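Local coordinates for protein beta-galacturonidase (Eisenbergiella tayi, PDB 6NCW) that hydrolyses beta-galacturonides as a glycoside hydrolase of family 2, and may also act on beta-glucuronides, at residues Arg60-Lys65 / Gly108-Glu113; Gly66-Glu71 / Leu144-Glu149; Cys173-Ser178 / Glu205-Phe210. All coordinates share one frame; numbering follows the deposited sequence.

Contact 1: residues Arg60-Lys65 / Gly108-Glu113; sequences REFEAK and GIHQLE
Phe62 and His110 form a hydrogen-bonded pair of two antiparallel strands. His110 N reaches Phe62 O at 2.7 Å in a nearly straight bond. Phe62 N returns the link to His110 O at 3.1 Å. Arg60 and Leu112 form the next hydrogen-bonded pair. At the loop end, Ala64 N binds Gly108 O at 3.2 Å.

The apolar contacts lie on the face that carries Phe62, His110 and Leu112. His110 CB sits over one face of the Phe62 ring, toward its rim, in a CH-pi contact 3.9 Å from the ring centroid. Phe62 CG stands between its own backbone N and carbonyl carbon (chi1 67°), which lays the ring across His110. Leu112 CB meets the ring edge, 3.8 Å from Phe62 CE2.

These strands, 55-63 and 109-117, are central neighbours in the six-stranded antiparallel sheet of the N-terminal beta-sandwich. The Phe62 side chain faces strand 142-147 of the other sheet.

Polar side chains add further bonds. His110 NE2 donates to Ala64 O at 3.0 Å; the oxygen lies in the imidazole plane, but the donor stands above the carbonyl plane. His110 ND1 is bonded to Asp84, so both ring nitrogens have partners, which should hold the ring's rotation. On the other face, Gln111 NE2 donates to Glu61 OE2 at 3.0 Å, from above the carboxylate plane.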
loop_
_atom_site.group_PDB
_atom_site.type_symbol
_atom_site.label_atom_id
_atom_site.label_comp_id
_atom_site.label_asym_id
_atom_site.label_seq_id
_atom_site.Cartn_x
_atom_site.Cartn_y
_atom_site.Cartn_z
ATOM N N ARG A 60 13.150 20.388 -33.752
ATOM C CA ARG A 60 11.989 20.422 -34.634
ATOM C C ARG A 60 12.276 21.446 -35.728
ATOM O O ARG A 60 13.338 22.071 -35.747
ATOM C CB ARG A 60 10.714 20.792 -33.877
ATOM C CG ARG A 60 10.739 22.186 -33.264
ATOM C CD ARG A 60 9.300 22.652 -32.957
ATOM N NE ARG A 60 8.562 22.919 -34.192
ATOM C CZ ARG A 60 7.236 23.032 -34.289
ATOM N NH1 ARG A 60 6.458 22.898 -33.219
ATOM N NH2 ARG A 60 6.682 23.271 -35.472
ATOM N N GLU A 61 11.313 21.641 -36.622
ATOM C CA GLU A 61 11.436 22.659 -37.653
ATOM C C GLU A 61 10.392 23.748 -37.457
ATOM O O GLU A 61 9.349 23.545 -36.825
ATOM C CB GLU A 61 11.302 22.049 -39.054
ATOM C CG GLU A 61 12.407 21.056 -39.409
ATOM C CD GLU A 61 12.254 20.501 -40.822
ATOM O OE1 GLU A 61 11.103 20.443 -41.323
ATOM O OE2 GLU A 61 13.285 20.136 -41.438
ATOM N N PHE A 62 10.692 24.924 -37.995
ATOM C CA PHE A 62 9.727 26.010 -37.998
ATOM C C PHE A 62 9.912 26.803 -39.279
ATOM O O PHE A 62 10.924 26.674 -39.971
ATOM C CB PHE A 62 9.851 26.912 -36.757
ATOM C CG PHE A 62 11.127 27.698 -36.681
ATOM C CD1 PHE A 62 11.163 29.036 -37.082
ATOM C CD2 PHE A 62 12.283 27.128 -36.175
ATOM C CE1 PHE A 62 12.341 29.778 -37.004
ATOM C CE2 PHE A 62 13.470 27.867 -36.092
ATOM C CZ PHE A 62 13.496 29.190 -36.508
ATOM N N GLU A 63 8.914 27.624 -39.585
ATOM C CA GLU A 63 8.877 28.423 -40.801
ATOM C C GLU A 63 8.810 29.892 -40.419
ATOM O O GLU A 63 7.934 30.293 -39.646
ATOM C CB GLU A 63 7.675 28.037 -41.658
ATOM C CG GLU A 63 7.607 28.738 -42.998
ATOM C CD GLU A 63 6.648 28.046 -43.953
ATOM O OE1 GLU A 63 6.012 27.046 -43.539
ATOM O OE2 GLU A 63 6.536 28.494 -45.116
ATOM N N ALA A 64 9.739 30.686 -40.941
ATOM C CA ALA A 64 9.819 32.085 -40.542
ATOM C C ALA A 64 10.738 32.835 -41.490
ATOM O O ALA A 64 11.564 32.235 -42.185
ATOM C CB ALA A 64 10.329 32.231 -39.106
ATOM N N LYS A 65 10.613 34.166 -41.458
ATOM C CA LYS A 65 11.369 35.089 -42.298
ATOM C C LYS A 65 11.645 36.371 -41.520
ATOM O O LYS A 65 10.853 36.789 -40.668
ATOM C CB LYS A 65 10.599 35.446 -43.580
ATOM C CG LYS A 65 9.262 36.167 -43.287
ATOM C CD LYS A 65 8.776 37.050 -44.431
ATOM C CE LYS A 65 7.692 36.360 -45.252
ATOM N NZ LYS A 65 6.537 35.907 -44.415
ATOM N N GLY A 108 11.666 30.644 -45.317
ATOM C CA GLY A 108 11.582 29.203 -45.475
ATOM C C GLY A 108 11.650 28.399 -44.189
ATOM O O GLY A 108 11.302 28.893 -43.110
ATOM N N ILE A 109 12.092 27.149 -44.302
ATOM C CA ILE A 109 12.071 26.201 -43.197
ATOM C C ILE A 109 13.417 26.243 -42.486
ATOM O O ILE A 109 14.472 26.142 -43.127
ATOM C CB ILE A 109 11.753 24.781 -43.696
ATOM C CG1 ILE A 109 10.243 24.515 -43.709
ATOM C CG2 ILE A 109 12.404 23.751 -42.800
ATOM C CD1 ILE A 109 9.433 25.452 -44.562
ATOM N N HIS A 110 13.384 26.388 -41.162
ATOM C CA HIS A 110 14.587 26.398 -40.343
ATOM C C HIS A 110 14.595 25.218 -39.375
ATOM O O HIS A 110 13.552 24.646 -39.046
ATOM C CB HIS A 110 14.700 27.714 -39.576
ATOM C CG HIS A 110 14.607 28.917 -40.459
ATOM N ND1 HIS A 110 15.688 29.409 -41.158
ATOM C CD2 HIS A 110 13.555 29.706 -40.787
ATOM C CE1 HIS A 110 15.313 30.463 -41.860
ATOM N NE2 HIS A 110 14.023 30.661 -41.657
ATOM N N GLN A 111 15.795 24.857 -38.923
ATOM C CA GLN A 111 15.978 23.804 -37.931
ATOM C C GLN A 111 16.253 24.446 -36.578
ATOM O O GLN A 111 17.193 25.236 -36.445
ATOM C CB GLN A 111 17.121 22.869 -38.313
ATOM C CG GLN A 111 16.753 21.859 -39.391
ATOM C CD GLN A 111 16.609 22.513 -40.754
ATOM O OE1 GLN A 111 17.373 23.429 -41.106
ATOM N NE2 GLN A 111 15.618 22.063 -41.527
ATOM N N LEU A 112 15.426 24.115 -35.589
ATOM C CA LEU A 112 15.621 24.530 -34.204
ATOM C C LEU A 112 16.109 23.338 -33.393
ATOM O O LEU A 112 15.507 22.256 -33.441
ATOM C CB LEU A 112 14.325 25.068 -33.600
ATOM C CG LEU A 112 14.413 25.495 -32.131
ATOM C CD1 LEU A 112 15.492 26.552 -31.917
ATOM C CD2 LEU A 112 13.060 26.012 -31.664
ATOM N N GLU A 113 17.195 23.529 -32.660
ATOM C CA GLU A 113 17.709 22.485 -31.787
ATOM C C GLU A 113 18.060 23.107 -30.450
ATOM O O GLU A 113 18.732 24.141 -30.406
ATOM C CB GLU A 113 18.933 21.780 -32.374
ATOM C CG GLU A 113 19.543 20.738 -31.429
ATOM C CD GLU A 113 20.706 19.979 -32.048
ATOM O OE1 GLU A 113 21.409 20.564 -32.911
ATOM O OE2 GLU A 113 20.914 18.794 -31.673
#

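Contact 2: residues Gly66-Glu71 / Leu144-Glu149; sequences GNIRLE and LEELGE
Strands 68-72 and 142-147 are the two inner strands of the four-stranded antiparallel sheet in the N-terminal beta-sandwich, and this contact joins them. Arg69 and Glu145 form a hydrogen-bonded pair. Arg69 N donates to Glu145 O, and Glu145 N to Arg69 O, both at 2.8 Å.

The same two residues meet again through their side chains, which lie alongside each other and point the same way. The Arg69 chain is extended as far as NE, with CG anti to its backbone N (chi1 -180°). This carries the guanidinium out along the Glu145 carboxylate. Arg69 NH1 binds Glu145 OE1 at 2.9 Å in a salt bridge. The oxygen lies in the guanidinium plane, but the nitrogen comes from above the carboxylate plane, and the two planes are turned 40° apart. Leu147 CD1 packs on Arg69 CB at 3.8 Å.

On the other face, Leu144 CD1 touches Leu70 CD2 at 3.9 Å and also meets Ile68 CB.

Asn67 ND2 donates to Gly148 O at 3.0 Å, while Asn67 OD1 accepts from the backbone N of Asp104. A water bridges Asn67 N and Leu147 O.

Arg69, Glu71 and Glu145 form a salt-bridge network, with a long link of 3.8 Å from Arg69 NH1 to Glu71 OE1. Outside the two segments, Arg69 NE pairs with Asp99, Glu145 OE1 with Arg11, and Glu71 with Lys73. Glu71 OE1 lies 4.5 Å from Glu145 OE2, and the surrounding positive groups would be expected to ease the repulsion between these two acids.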
loop_
_atom_site.group_PDB
_atom_site.type_symbol
_atom_site.label_atom_id
_atom_site.label_comp_id
_atom_site.label_asym_id
_atom_site.label_seq_id
_atom_site.Cartn_x
_atom_site.Cartn_y
_atom_site.Cartn_z
ATOM N N GLY A 66 12.758 37.014 -41.843
ATOM C CA GLY A 66 12.999 38.330 -41.291
ATOM C C GLY A 66 13.532 38.267 -39.870
ATOM O O GLY A 66 14.246 37.345 -39.488
ATOM N N ASN A 67 13.191 39.286 -39.092
ATOM C CA ASN A 67 13.597 39.343 -37.695
ATOM C C ASN A 67 12.663 38.478 -36.851
ATOM O O ASN A 67 11.439 38.658 -36.884
ATOM C CB ASN A 67 13.570 40.783 -37.183
ATOM C CG ASN A 67 14.649 41.653 -37.795
ATOM O OD1 ASN A 67 15.657 41.165 -38.310
ATOM N ND2 ASN A 67 14.441 42.959 -37.728
ATOM N N ILE A 68 13.242 37.555 -36.081
ATOM C CA ILE A 68 12.461 36.643 -35.256
ATOM C C ILE A 68 12.933 36.694 -33.807
ATOM O O ILE A 68 14.070 37.062 -33.497
ATOM C CB ILE A 68 12.522 35.190 -35.765
ATOM C CG1 ILE A 68 13.913 34.601 -35.542
ATOM C CG2 ILE A 68 12.101 35.117 -37.229
ATOM C CD1 ILE A 68 13.994 33.092 -35.774
ATOM N N ARG A 69 12.029 36.293 -32.919
ATOM C CA ARG A 69 12.317 36.123 -31.503
ATOM C C ARG A 69 11.801 34.756 -31.095
ATOM O O ARG A 69 10.629 34.438 -31.326
ATOM C CB ARG A 69 11.657 37.230 -30.677
ATOM C CG ARG A 69 11.894 37.163 -29.183
ATOM C CD ARG A 69 11.103 38.277 -28.497
ATOM N NE ARG A 69 11.203 38.200 -27.049
ATOM C CZ ARG A 69 10.198 37.897 -26.236
ATOM N NH1 ARG A 69 8.987 37.647 -26.726
ATOM N NH2 ARG A 69 10.409 37.844 -24.923
ATOM N N LEU A 70 12.675 33.939 -30.529
ATOM C CA LEU A 70 12.278 32.686 -29.894
ATOM C C LEU A 70 12.266 32.904 -28.387
ATOM O O LEU A 70 13.313 33.193 -27.799
ATOM C CB LEU A 70 13.234 31.556 -30.259
ATOM C CG LEU A 70 13.274 31.192 -31.738
ATOM C CD1 LEU A 70 14.664 30.693 -32.105
ATOM C CD2 LEU A 70 12.236 30.133 -32.023
ATOM N N GLU A 71 11.089 32.788 -27.766
ATOM C CA GLU A 71 10.987 32.869 -26.316
ATOM C C GLU A 71 10.881 31.471 -25.711
ATOM O O GLU A 71 10.018 30.674 -26.105
ATOM C CB GLU A 71 9.801 33.713 -25.856
ATOM C CG GLU A 71 9.803 33.829 -24.308
ATOM C CD GLU A 71 8.662 34.643 -23.743
ATOM O OE1 GLU A 71 7.691 34.921 -24.481
ATOM O OE2 GLU A 71 8.742 34.991 -22.539
ATOM N N LEU A 144 7.522 31.217 -31.039
ATOM C CA LEU A 144 8.167 31.867 -32.179
ATOM C C LEU A 144 7.401 33.136 -32.532
ATOM O O LEU A 144 6.189 33.092 -32.742
ATOM C CB LEU A 144 8.213 30.947 -33.399
ATOM C CG LEU A 144 8.621 31.643 -34.722
ATOM C CD1 LEU A 144 10.093 32.032 -34.729
ATOM C CD2 LEU A 144 8.282 30.776 -35.954
ATOM N N GLU A 145 8.111 34.258 -32.593
ATOM C CA GLU A 145 7.539 35.553 -32.921
ATOM C C GLU A 145 8.277 36.128 -34.120
ATOM O O GLU A 145 9.510 36.097 -34.172
ATOM C CB GLU A 145 7.643 36.521 -31.745
ATOM C CG GLU A 145 6.928 36.059 -30.487
ATOM C CD GLU A 145 7.186 36.992 -29.329
ATOM O OE1 GLU A 145 8.119 37.807 -29.458
ATOM O OE2 GLU A 145 6.475 36.917 -28.298
ATOM N N GLU A 146 7.520 36.642 -35.080
ATOM C CA GLU A 146 8.077 37.309 -36.247
ATOM C C GLU A 146 7.955 38.808 -36.022
ATOM O O GLU A 146 6.854 39.318 -35.797
ATOM C CB GLU A 146 7.377 36.851 -37.528
ATOM C CG GLU A 146 7.980 35.538 -38.038
ATOM C CD GLU A 146 7.350 34.984 -39.304
ATOM O OE1 GLU A 146 7.617 35.526 -40.404
ATOM O OE2 GLU A 146 6.608 33.978 -39.194
ATOM N N LEU A 147 9.090 39.497 -36.027
ATOM C CA LEU A 147 9.155 40.902 -35.654
ATOM C C LEU A 147 9.362 41.782 -36.882
ATOM O O LEU A 147 9.672 41.312 -37.985
ATOM C CB LEU A 147 10.290 41.138 -34.658
ATOM C CG LEU A 147 10.258 40.269 -33.394
ATOM C CD1 LEU A 147 11.501 40.523 -32.584
ATOM C CD2 LEU A 147 9.015 40.588 -32.584
ATOM N N GLY A 148 9.195 43.076 -36.663
ATOM C CA GLY A 148 9.541 44.094 -37.616
ATOM C C GLY A 148 10.852 44.756 -37.262
ATOM O O GLY A 148 11.817 44.095 -36.854
ATOM N N GLU A 149 10.886 46.082 -37.420
ATOM C CA GLU A 149 12.081 46.854 -37.114
ATOM C C GLU A 149 12.261 47.102 -35.624
ATOM O O GLU A 149 13.395 47.320 -35.185
ATOM C CB GLU A 149 12.047 48.194 -37.862
ATOM C CG GLU A 149 12.217 48.049 -39.365
ATOM C CD GLU A 149 13.582 47.481 -39.734
ATOM O OE1 GLU A 149 14.521 48.285 -39.934
ATOM O OE2 GLU A 149 13.719 46.234 -39.809
HETATM O O HOH W 1 11.696 41.597 -40.157
#

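Contact 3: residues Cys173-Ser178 / Glu205-Phe210; sequences CVRNLS and EEEKSF
Glu207 lies between Cys173 and Arg175, and its carboxylate divides between them. Glu207 points its CG away from the backbone N (chi1 178°) and runs on extended, which brings one oxygen to each neighbour. Glu207 OE2 comes within 3.2 Å of Cys173 SG. Glu207 OE1 lies 3.3 Å from Arg175 CD.

The Arg175 and Glu207 side chains slant across each other, with the guanidinium and carboxylate planes only 23° apart. Their charged atoms do not form a direct salt bridge. A water joins them instead: it donates to Glu207 OE1 at 2.8 Å and accepts a longer bond from Arg175 NH1, lying in the guanidinium plane at its edge.

The other face carries Val174 and Lys208, whose backbones make a hydrogen-bonded pair. Val174 CG2 meets Phe210 CE2 at 4.1 Å, and the two side chains cross at about a right angle.

Asn176 closes the strand with an Asx turn: its OD1 accepts from Ser178 N at 2.9 Å, and the donor stands well above the amide plane. Asn176 N binds Glu206 O, while Glu205 N donates to Ser178 O at 3.0 Å. Glu205 OE1 forms a salt bridge with Lys103.

The two strands belong to the immunoglobulin-like beta-sandwich of the family 2 enzymes. Strand 165-176 is the middle of a three-stranded antiparallel sheet, with 150-162 along one side and 207-216 along the other. Strand 193-202 of the second sheet packs on Val174 and Phe210, and Arg175 and Leu177 touch strand 98-105 of the N-terminal domain.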
loop_
_atom_site.group_PDB
_atom_site.type_symbol
_atom_site.label_atom_id
_atom_site.label_comp_id
_atom_site.label_asym_id
_atom_site.label_seq_id
_atom_site.Cartn_x
_atom_site.Cartn_y
_atom_site.Cartn_z
ATOM N N CYS A 173 9.259 49.206 -22.236
ATOM C CA CYS A 173 10.598 49.069 -22.778
ATOM C C CYS A 173 10.498 48.703 -24.254
ATOM O O CYS A 173 9.814 47.738 -24.609
ATOM C CB CYS A 173 11.362 48.001 -22.000
ATOM S SG CYS A 173 13.078 47.920 -22.377
ATOM N N VAL A 174 11.153 49.484 -25.116
ATOM C CA VAL A 174 11.122 49.262 -26.558
ATOM C C VAL A 174 12.538 48.979 -27.032
ATOM O O VAL A 174 13.493 49.645 -26.615
ATOM C CB VAL A 174 10.524 50.462 -27.324
ATOM C CG1 VAL A 174 10.105 50.040 -28.731
ATOM C CG2 VAL A 174 9.341 51.040 -26.572
ATOM N N ARG A 175 12.672 47.981 -27.896
ATOM C CA ARG A 175 13.957 47.607 -28.467
ATOM C C ARG A 175 13.904 47.847 -29.970
ATOM O O ARG A 175 13.009 47.339 -30.659
ATOM C CB ARG A 175 14.297 46.150 -28.160
ATOM C CG ARG A 175 15.634 45.673 -28.708
ATOM C CD ARG A 175 15.987 44.365 -28.034
ATOM N NE ARG A 175 17.040 43.611 -28.705
ATOM C CZ ARG A 175 17.449 42.405 -28.303
ATOM N NH1 ARG A 175 16.893 41.834 -27.233
ATOM N NH2 ARG A 175 18.411 41.769 -28.958
ATOM N N ASN A 176 14.850 48.634 -30.467
ATOM C CA ASN A 176 14.992 48.907 -31.890
ATOM C C ASN A 176 16.022 47.938 -32.450
ATOM O O ASN A 176 17.149 47.873 -31.952
ATOM C CB ASN A 176 15.418 50.360 -32.115
ATOM C CG ASN A 176 15.732 50.665 -33.572
ATOM O OD1 ASN A 176 15.168 50.066 -34.491
ATOM N ND2 ASN A 176 16.648 51.592 -33.786
ATOM N N LEU A 177 15.626 47.155 -33.447
ATOM C CA LEU A 177 16.554 46.244 -34.110
ATOM C C LEU A 177 17.165 46.844 -35.373
ATOM O O LEU A 177 18.036 46.212 -35.984
ATOM C CB LEU A 177 15.847 44.924 -34.455
ATOM C CG LEU A 177 15.169 44.180 -33.293
ATOM C CD1 LEU A 177 14.145 43.217 -33.836
ATOM C CD2 LEU A 177 16.190 43.441 -32.431
ATOM N N SER A 178 16.721 48.036 -35.775
ATOM C CA SER A 178 17.270 48.732 -36.934
ATOM C C SER A 178 18.547 49.480 -36.567
ATOM O O SER A 178 18.682 50.017 -35.462
ATOM C CB SER A 178 16.254 49.723 -37.495
ATOM O OG SER A 178 16.833 50.469 -38.554
ATOM N N GLU A 205 19.678 50.419 -32.699
ATOM C CA GLU A 205 19.956 49.252 -31.860
ATOM C C GLU A 205 19.875 49.586 -30.375
ATOM O O GLU A 205 20.567 48.983 -29.552
ATOM C CB GLU A 205 21.321 48.641 -32.198
ATOM C CG GLU A 205 21.667 48.735 -33.677
ATOM C CD GLU A 205 22.228 47.455 -34.236
ATOM O OE1 GLU A 205 21.494 46.764 -34.981
ATOM O OE2 GLU A 205 23.399 47.139 -33.925
ATOM N N GLU A 206 19.047 50.558 -30.016
ATOM C CA GLU A 206 18.886 50.962 -28.630
ATOM C C GLU A 206 17.673 50.263 -28.030
ATOM O O GLU A 206 16.624 50.159 -28.673
ATOM C CB GLU A 206 18.716 52.480 -28.513
ATOM C CG GLU A 206 18.752 53.026 -27.090
ATOM C CD GLU A 206 18.421 54.520 -27.009
ATOM O OE1 GLU A 206 18.569 55.104 -25.907
ATOM O OE2 GLU A 206 18.014 55.115 -28.036
ATOM N N GLU A 207 17.827 49.777 -26.800
ATOM C CA GLU A 207 16.704 49.392 -25.960
ATOM C C GLU A 207 16.584 50.421 -24.842
ATOM O O GLU A 207 17.573 50.720 -24.167
ATOM C CB GLU A 207 16.885 47.982 -25.387
ATOM C CG GLU A 207 15.746 47.557 -24.469
ATOM C CD GLU A 207 15.800 46.097 -24.040
ATOM O OE1 GLU A 207 16.283 45.254 -24.818
ATOM O OE2 GLU A 207 15.345 45.791 -22.916
ATOM N N LYS A 208 15.386 50.975 -24.662
ATOM C CA LYS A 208 15.168 51.999 -23.650
ATOM C C LYS A 208 13.724 51.932 -23.173
ATOM O O LYS A 208 12.843 51.467 -23.901
ATOM C CB LYS A 208 15.485 53.392 -24.196
ATOM C CG LYS A 208 15.787 54.427 -23.122
ATOM C CD LYS A 208 16.344 55.725 -23.735
ATOM C CE LYS A 208 15.271 56.558 -24.410
ATOM N NZ LYS A 208 14.620 57.517 -23.472
ATOM N N SER A 209 13.491 52.383 -21.938
ATOM C CA SER A 209 12.148 52.430 -21.381
ATOM C C SER A 209 11.665 53.869 -21.259
ATOM O O SER A 209 12.453 54.815 -21.188
ATOM C CB SER A 209 12.066 51.730 -20.013
ATOM O OG SER A 209 13.247 51.896 -19.248
ATOM N N PHE A 210 10.341 54.010 -21.258
ATOM C CA PHE A 210 9.652 55.291 -21.212
ATOM C C PHE A 210 8.501 55.151 -20.229
ATOM O O PHE A 210 7.786 54.145 -20.256
ATOM C CB PHE A 210 9.141 55.696 -22.604
ATOM C CG PHE A 210 10.198 55.621 -23.683
ATOM C CD1 PHE A 210 10.936 56.739 -24.028
ATOM C CD2 PHE A 210 10.472 54.427 -24.327
ATOM C CE1 PHE A 210 11.910 56.665 -25.008
ATOM C CE2 PHE A 210 11.443 54.347 -25.309
ATOM C CZ PHE A 210 12.167 55.464 -25.648
HETATM O O HOH W 2 14.900 42.775 -24.796
#

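How the contacts relate
Contacts 1 and 2 belong to the two facing sheets of one sandwich, with centres 12 Å apart. Their segments alternate along the chain: 60-65 runs directly into 66-71. Between the sheets, Phe62 CD1 approaches Leu144 CD2 at 3.5 Å and Phe62 CE1 lies 3.9 Å from Ile68 CD1. Contact 3 lies in the next sandwich, its centre 14 Å from that of contact 2. The two meet where Glu149 O probably accepts a hydrogen bond from Leu177 N at 2.8 Å. Contacts 1 and 3 do not touch; their nearest atoms are about 10 Å apart. All three lie away from the residues that bind galacturonate.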